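Uncharacterized protein (Bacteroides vulgatus, PDB 4ZGF) is of unknown function but binds calcium ions and belongs to a family of calycin-like, largely antiparallel beta proteins. Local coordinates at residues A[79-82]-A[87-90]; A[107-112]-A[131-136]. All coordinates share one frame; numbering follows the deposited sequence.

Contact 1 comes first along the chain and is complete before contact 2 begins: residues 79-82 and 87-90 are the two arms of a beta hairpin, whereas residues 107-112 and 131-136 set a helix end against the last strand. Their centres lie about 12 Å apart. Strand 87-92 leads in sequence to helix 100-111, and both contacts reach the same curled antiparallel sheet. They meet where Ile90 CB packs 3.7 Å from Leu109 O, so the inward face of the hairpin lies against the helix that contact 2 carries. Contact 1 thus runs from a calcium site at the hairpin end to the buried interior, and contact 2 lies close to the centre of the chain.

Contact 1: residues A[79-82]-A[87-90]; sequences WQAD and TVNI
The hairpin of strands 73-82 and 87-92 carries a calcium site at its turn, and its antiparallel pairing is tied by two pairs of backbone hydrogen bonds. Gln80 and Asn89 form one hydrogen-bonded pair: Asn89 N donates to Gln80 O at 2.8 Å, and Gln80 N returns a bond to Asn89 O at 3.0 Å. Asp82 and Thr87 form the other, with Asp82 N to Thr87 O at 2.9 Å and a longer bond from Thr87 N to Asp82 O at 3.2 Å. Between them, Ala81 faces Val88 as a non-hydrogen-bonded pair; the CA atoms come within 4.2 Å, and the small methyl of Ala81 suits so close an approach. Its CB also lies at the edge of the Trp79 ring, in plane. Trp79 CB meets Ile90 CG1 at 4.3 Å, while the indole leads away from the partner strand: chi1 of 69° sets CG between backbone N and carbonyl carbon, and NE1 bonds to Lys61 O. Helix 2-6 packs on this apolar face through Phe6, which touches Trp79, Ala81 and Val88. On the other face, Gln80 and Asn89 run side by side, their amide planes 86° apart, and Gln80 OE1 accepts a bond from Asn91. Thr87 OG1 rests 3.5 Å from Asp82 CB and bonds to Asp85, which binds the calcium ion together with Asp82. Asp82 also forms a salt bridge with Lys84. The cation and lysine would offset the gathered carboxylate charge, while the Thr87 hydroxyl, bonded to Asp85, is placed to steady that metal ligand from the second shell.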
ATOM      1  N   TRP A  79      -4.151  -7.810 -11.836  1.00  6.71           N
ATOM      2  CA  TRP A  79      -4.432  -8.294 -10.505  1.00  6.84           C
ATOM      3  C   TRP A  79      -5.562  -9.262 -10.536  1.00  6.83           C
ATOM      4  O   TRP A  79      -6.475  -9.196 -11.367  1.00  7.95           O
ATOM      5  CB  TRP A  79      -4.761  -7.115  -9.544  1.00  7.31           C
ATOM      6  CG  TRP A  79      -6.059  -6.449  -9.842  1.00  7.22           C
ATOM      7  CD1 TRP A  79      -6.309  -5.561 -10.848  1.00  7.55           C
ATOM      8  CD2 TRP A  79      -7.334  -6.716  -9.217  1.00  7.51           C
ATOM      9  NE1 TRP A  79      -7.660  -5.243 -10.873  1.00  7.88           N
ATOM     10  CE2 TRP A  79      -8.303  -5.939  -9.889  1.00  7.63           C
ATOM     11  CE3 TRP A  79      -7.738  -7.508  -8.141  1.00  8.50           C
ATOM     12  CZ2 TRP A  79      -9.648  -5.954  -9.527  1.00  8.84           C
ATOM     13  CZ3 TRP A  79      -9.085  -7.520  -7.792  1.00  9.40           C
ATOM     14  CH2 TRP A  79     -10.019  -6.754  -8.487  1.00  9.37           C
ATOM     15  N   GLN A  80      -5.519 -10.176  -9.565  0.60  7.55           N
ATOM     16  CA  GLN A  80      -6.593 -11.148  -9.318  0.60  8.76           C
ATOM     17  C   GLN A  80      -6.791 -11.258  -7.814  0.60  8.26           C
ATOM     18  O   GLN A  80      -5.824 -11.142  -7.066  0.60  8.96           O
ATOM     19  CB  GLN A  80      -6.197 -12.518  -9.944  0.60 11.00           C
ATOM     20  CG  GLN A  80      -5.795 -12.509 -11.428  0.60 13.20           C
ATOM     21  CD  GLN A  80      -4.342 -12.128 -11.750  0.60 13.81           C
ATOM     22  OE1 GLN A  80      -3.378 -12.497 -11.014  0.60 14.64           O
ATOM     23  NE2 GLN A  80      -4.159 -11.390 -12.876  0.60 13.65           N
ATOM     24  N   ALA A  81      -8.018 -11.473  -7.351  1.00  9.29           N
ATOM     25  CA  ALA A  81      -8.267 -11.725  -5.949  1.00  9.04           C
ATOM     26  C   ALA A  81      -9.322 -12.793  -5.819  1.00  9.39           C
ATOM     27  O   ALA A  81     -10.138 -13.026  -6.719  1.00 11.61           O
ATOM     28  CB  ALA A  81      -8.673 -10.443  -5.237  1.00 10.42           C
ATOM     29  N   ASP A  82      -9.296 -13.474  -4.683  1.00  9.51           N
ATOM     30  CA  ASP A  82     -10.253 -14.521  -4.360  1.00 10.05           C
ATOM     31  C   ASP A  82     -10.952 -14.137  -3.068  1.00  9.69           C
ATOM     32  O   ASP A  82     -10.308 -14.110  -1.996  1.00  9.66           O
ATOM     33  CB  ASP A  82      -9.527 -15.848  -4.249  1.00 11.01           C
ATOM     34  CG  ASP A  82     -10.454 -17.029  -4.031  1.00 13.93           C
ATOM     35  OD1 ASP A  82     -11.650 -16.842  -3.736  1.00 15.97           O
ATOM     36  OD2 ASP A  82      -9.953 -18.151  -4.208  1.00 17.32           O
ATOM     37  N   THR A  87      -7.497 -13.667  -0.602  1.00  6.93           N
ATOM     38  CA  THR A  87      -6.165 -13.648  -1.186  1.00  6.85           C
ATOM     39  C   THR A  87      -6.124 -12.762  -2.431  1.00  6.15           C
ATOM     40  O   THR A  87      -7.131 -12.481  -3.073  1.00  7.36           O
ATOM     41  CB  THR A  87      -5.665 -15.059  -1.505  1.00  7.56           C
ATOM     42  OG1 THR A  87      -6.566 -15.709  -2.388  1.00  8.78           O
ATOM     43  CG2 THR A  87      -5.434 -15.862  -0.228  1.00  8.97           C
ATOM     44  N   VAL A  88      -4.900 -12.332  -2.780  1.00  6.18           N
ATOM     45  CA  VAL A  88      -4.668 -11.397  -3.882  1.00  6.16           C
ATOM     46  C   VAL A  88      -3.342 -11.754  -4.551  1.00  5.79           C
ATOM     47  O   VAL A  88      -2.399 -12.234  -3.918  1.00  6.33           O
ATOM     48  CB  VAL A  88      -4.705  -9.944  -3.380  1.00  7.32           C
ATOM     49  CG1 VAL A  88      -3.650  -9.664  -2.310  1.00  8.43           C
ATOM     50  CG2 VAL A  88      -4.588  -8.943  -4.524  1.00  8.21           C
ATOM     51  N   ASN A  89      -3.270 -11.442  -5.857  1.00  6.02           N
ATOM     52  CA  ASN A  89      -2.042 -11.621  -6.650  1.00  6.17           C
ATOM     53  C   ASN A  89      -1.931 -10.434  -7.583  1.00  6.20           C
ATOM     54  O   ASN A  89      -2.715 -10.317  -8.536  1.00  8.07           O
ATOM     55  CB  ASN A  89      -2.117 -12.936  -7.420  1.00  7.17           C
ATOM     56  CG  ASN A  89      -0.824 -13.310  -8.090  1.00  7.56           C
ATOM     57  OD1 ASN A  89       0.161 -12.575  -8.047  1.00  6.80           O
ATOM     58  ND2 ASN A  89      -0.803 -14.514  -8.672  1.00 10.79           N
ATOM     59  N   ILE A  90      -0.953  -9.558  -7.323  1.00  5.44           N
ATOM     60  CA  ILE A  90      -0.654  -8.388  -8.148  1.00  5.91           C
ATOM     61  C   ILE A  90       0.560  -8.701  -9.007  1.00  5.31           C
ATOM     62  O   ILE A  90       1.517  -9.361  -8.547  1.00  5.83           O
ATOM     63  CB  ILE A  90      -0.421  -7.164  -7.233  1.00  6.65           C
ATOM     64  CG1 ILE A  90      -1.726  -6.839  -6.479  1.00  8.02           C
ATOM     65  CG2 ILE A  90       0.045  -5.954  -8.021  1.00  7.74           C
ATOM     66  CD1 ILE A  90      -1.596  -5.837  -5.361  1.00  9.15           C
TER

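Contact 2: residues A[107-112]-A[131-136]; sequences EALNNA and TYIQFA. With BEZ (benzoic acid), chain K.
Leu109 reaches from the helix across to two side chains of the strand, crossing both Ile133 and Phe135 at a slant, and a single methyl does the touching. Its CD1 lies 4.1 Å from Ile133 CG2 and 4.1 Å from Phe135 CZ. It meets the phenyl ring at the edge, near the ring plane, and not over a face. Ile133 comes to the helix with its short branch: CG1 is anti to the backbone N, chi1 -178°, which sets CG2 between backbone N and carbonyl carbon, as the methyl nearest the helix. One residue earlier, Ala108 points its CB at the same CG2, 4.2 Å away, its small side chain suiting a place that faces the strand directly. The helical residues 107-111, the end of helix 100-111, lie across strand 132-136 at 104°, with axes 8.9 Å apart. Leu109 also touches Ile58, Ile90 and Phe92 on other strands, consistent with a helix set against the inside of a calycin-like barrel, and Phe135 packs on Trp11, Val13 and Ile58, so branched aliphatic and aromatic groups fill this buried layer. Further along the strand, Ala136 CB approaches benzoic acid C1 at 3.4 Å, and Asn138 and Gln140 hydrogen-bond to the bound acid.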
ATOM      1  N   GLU A 107       7.736  -3.648  -3.778  0.70  6.45           N
ATOM      2  CA  GLU A 107       7.953  -4.899  -3.081  0.70  7.39           C
ATOM      3  C   GLU A 107       6.744  -5.273  -2.227  0.70  7.52           C
ATOM      4  O   GLU A 107       6.314  -6.431  -2.218  0.70  8.19           O
ATOM      5  CB  GLU A 107       9.223  -4.792  -2.242  0.70  9.07           C
ATOM      6  CG  GLU A 107       9.646  -6.077  -1.551  0.70 10.75           C
ATOM      7  CD  GLU A 107      10.258  -7.196  -2.478  0.70 12.72           C
ATOM      8  OE1 GLU A 107      10.300  -7.181  -3.773  0.70 13.54           O
ATOM      9  OE2 GLU A 107      10.586  -8.219  -1.849  0.70 14.96           O
ATOM     10  N   ALA A 108       6.154  -4.311  -1.513  1.00  6.94           N
ATOM     11  CA  ALA A 108       4.967  -4.612  -0.718  1.00  7.08           C
ATOM     12  C   ALA A 108       3.836  -5.129  -1.587  1.00  6.51           C
ATOM     13  O   ALA A 108       3.134  -6.079  -1.213  1.00  8.80           O
ATOM     14  CB  ALA A 108       4.530  -3.392   0.086  1.00  7.70           C
ATOM     15  N   LEU A 109       3.627  -4.509  -2.748  0.70  5.85           N
ATOM     16  CA  LEU A 109       2.557  -4.964  -3.612  0.70  6.05           C
ATOM     17  C   LEU A 109       2.883  -6.308  -4.254  0.70  5.68           C
ATOM     18  O   LEU A 109       1.999  -7.138  -4.405  0.70  6.50           O
ATOM     19  CB  LEU A 109       2.196  -3.917  -4.678  0.70  6.64           C
ATOM     20  CG  LEU A 109       1.081  -2.971  -4.168  0.70  8.19           C
ATOM     21  CD1 LEU A 109       1.467  -2.196  -2.935  0.70  7.07           C
ATOM     22  CD2 LEU A 109       0.571  -2.115  -5.281  0.70  9.66           C
ATOM     23  N   ASN A 110       4.130  -6.502  -4.666  1.00  5.65           N
ATOM     24  CA  ASN A 110       4.527  -7.774  -5.251  1.00  5.68           C
ATOM     25  C   ASN A 110       4.440  -8.935  -4.272  1.00  5.61           C
ATOM     26  O   ASN A 110       4.178 -10.052  -4.705  1.00  6.74           O
ATOM     27  CB  ASN A 110       5.961  -7.717  -5.778  1.00  6.28           C
ATOM     28  CG  ASN A 110       6.039  -7.380  -7.230  1.00  6.37           C
ATOM     29  OD1 ASN A 110       5.219  -7.850  -8.018  1.00  6.87           O
ATOM     30  ND2 ASN A 110       7.005  -6.544  -7.610  1.00  8.15           N
ATOM     31  N   ASN A 111       4.656  -8.673  -2.993  1.00  5.73           N
ATOM     32  CA  ASN A 111       4.612  -9.743  -1.994  1.00  6.38           C
ATOM     33  C   ASN A 111       3.235  -9.916  -1.392  1.00  6.16           C
ATOM     34  O   ASN A 111       3.014 -10.853  -0.612  1.00  7.20           O
ATOM     35  CB  ASN A 111       5.686  -9.528  -0.957  1.00  7.54           C
ATOM     36  CG  ASN A 111       7.080  -9.679  -1.522  1.00  8.74           C
ATOM     37  OD1 ASN A 111       7.299 -10.322  -2.565  1.00 11.13           O
ATOM     38  ND2 ASN A 111       8.026  -9.085  -0.841  1.00 10.99           N
ATOM     39  N   ALA A 112       2.311  -9.023  -1.679  1.00  6.18           N
ATOM     40  CA  ALA A 112       0.968  -9.125  -1.090  1.00  6.89           C
ATOM     41  C   ALA A 112       0.307 -10.436  -1.514  1.00  6.45           C
ATOM     42  O   ALA A 112       0.258 -10.759  -2.691  1.00  6.95           O
ATOM     43  CB  ALA A 112       0.114  -7.959  -1.532  1.00  7.57           C
ATOM     44  N   THR A 131       3.753  -7.689   8.325  1.00  6.70           N
ATOM     45  CA  THR A 131       3.691  -6.310   7.849  1.00  7.13           C
ATOM     46  C   THR A 131       2.462  -6.192   6.989  1.00  6.09           C
ATOM     47  O   THR A 131       1.899  -7.173   6.525  1.00  6.79           O
ATOM     48  CB  THR A 131       4.958  -5.932   7.058  1.00  7.50           C
ATOM     49  OG1 THR A 131       5.060  -6.795   5.918  1.00  7.99           O
ATOM     50  CG2 THR A 131       6.233  -6.019   7.887  1.00  8.44           C
ATOM     51  N   TYR A 132       2.089  -4.939   6.701  1.00  6.62           N
ATOM     52  CA  TYR A 132       1.101  -4.678   5.649  1.00  6.51           C
ATOM     53  C   TYR A 132       1.270  -3.253   5.176  1.00  6.30           C
ATOM     54  O   TYR A 132       1.853  -2.417   5.856  1.00  7.45           O
ATOM     55  CB  TYR A 132      -0.338  -4.946   6.106  1.00  6.71           C
ATOM     56  CG  TYR A 132      -0.811  -4.226   7.344  1.00  6.72           C
ATOM     57  CD1 TYR A 132      -1.389  -2.962   7.288  1.00  7.13           C
ATOM     58  CD2 TYR A 132      -0.702  -4.822   8.589  1.00  7.50           C
ATOM     59  CE1 TYR A 132      -1.845  -2.317   8.424  1.00  7.07           C
ATOM     60  CE2 TYR A 132      -1.115  -4.175   9.741  1.00  8.23           C
ATOM     61  CZ  TYR A 132      -1.702  -2.925   9.667  1.00  7.54           C
ATOM     62  OH  TYR A 132      -2.119  -2.336  10.835  1.00  8.71           O
ATOM     63  N   ILE A 133       0.713  -2.978   3.995  1.00  6.30           N
ATOM     64  CA  ILE A 133       0.541  -1.594   3.522  1.00  6.20           C
ATOM     65  C   ILE A 133      -0.947  -1.302   3.643  1.00  5.90           C
ATOM     66  O   ILE A 133      -1.803  -2.144   3.337  1.00  7.00           O
ATOM     67  CB  ILE A 133       1.114  -1.397   2.117  1.00  7.23           C
ATOM     68  CG1 ILE A 133       0.976   0.059   1.682  1.00  7.74           C
ATOM     69  CG2 ILE A 133       0.557  -2.387   1.105  1.00  7.56           C
ATOM     70  CD1 ILE A 133       1.751   0.384   0.408  1.00  9.07           C
ATOM     71  N   GLN A 134      -1.260  -0.071   4.071  0.50  5.85           N
ATOM     72  CA  GLN A 134      -2.641   0.377   4.217  0.50  5.81           C
ATOM     73  C   GLN A 134      -2.910   1.547   3.289  0.50  5.53           C
ATOM     74  O   GLN A 134      -2.091   2.484   3.197  0.50  6.00           O
ATOM     75  CB  GLN A 134      -2.955   0.755   5.670  0.50  6.29           C
ATOM     76  CG  GLN A 134      -4.431   1.087   5.908  0.50  6.74           C
ATOM     77  CD  GLN A 134      -4.832   1.303   7.359  0.50  7.38           C
ATOM     78  OE1 GLN A 134      -4.202   2.058   8.104  0.50  9.65           O
ATOM     79  NE2 GLN A 134      -5.919   0.669   7.754  0.50  6.32           N
ATOM     80  N   PHE A 135      -4.078   1.498   2.659  1.00  5.80           N
ATOM     81  CA  PHE A 135      -4.570   2.569   1.789  1.00  5.64           C
ATOM     82  C   PHE A 135      -5.917   3.093   2.300  1.00  5.55           C
ATOM     83  O   PHE A 135      -6.648   2.397   3.003  1.00  6.52           O
ATOM     84  CB  PHE A 135      -4.851   2.024   0.379  1.00  5.52           C
ATOM     85  CG  PHE A 135      -3.673   1.411  -0.329  1.00  5.75           C
ATOM     86  CD1 PHE A 135      -3.342   0.086  -0.148  1.00  7.25           C
ATOM     87  CD2 PHE A 135      -2.919   2.148  -1.242  1.00  6.35           C
ATOM     88  CE1 PHE A 135      -2.275  -0.469  -0.863  1.00  8.79           C
ATOM     89  CE2 PHE A 135      -1.876   1.582  -1.938  1.00  7.95           C
ATOM     90  CZ  PHE A 135      -1.578   0.282  -1.759  1.00  9.02           C
ATOM     91  N   ALA A 136      -6.229   4.313   1.869  1.00  5.53           N
ATOM     92  CA  ALA A 136      -7.528   4.948   2.088  1.00  5.90           C
ATOM     93  C   ALA A 136      -8.042   5.531   0.770  1.00  5.65           C
ATOM     94  O   ALA A 136      -7.289   5.628  -0.214  1.00  6.12           O
ATOM     95  CB  ALA A 136      -7.400   6.074   3.130  1.00  7.24           C
TER
HETATM   96  C   BEZ K 210      -9.038   8.712   4.833  1.00 11.40           C
HETATM   97  O1  BEZ K 210      -8.214   9.667   4.598  1.00 12.01           O
HETATM   98  O2  BEZ K 210     -10.175   8.580   4.239  1.00 11.63           O
HETATM   99  C1  BEZ K 210      -8.662   7.686   5.869  1.00 10.98           C
HETATM  100  C2  BEZ K 210      -9.617   6.746   6.337  1.00 11.51           C
HETATM  101  C3  BEZ K 210      -9.206   5.771   7.254  1.00 12.09           C
HETATM  102  C4  BEZ K 210      -7.882   5.683   7.708  1.00 11.82           C
HETATM  103  C5  BEZ K 210      -6.890   6.632   7.232  1.00 10.75           C
HETATM  104  C6  BEZ K 210      -7.330   7.604   6.335  1.00 10.69           C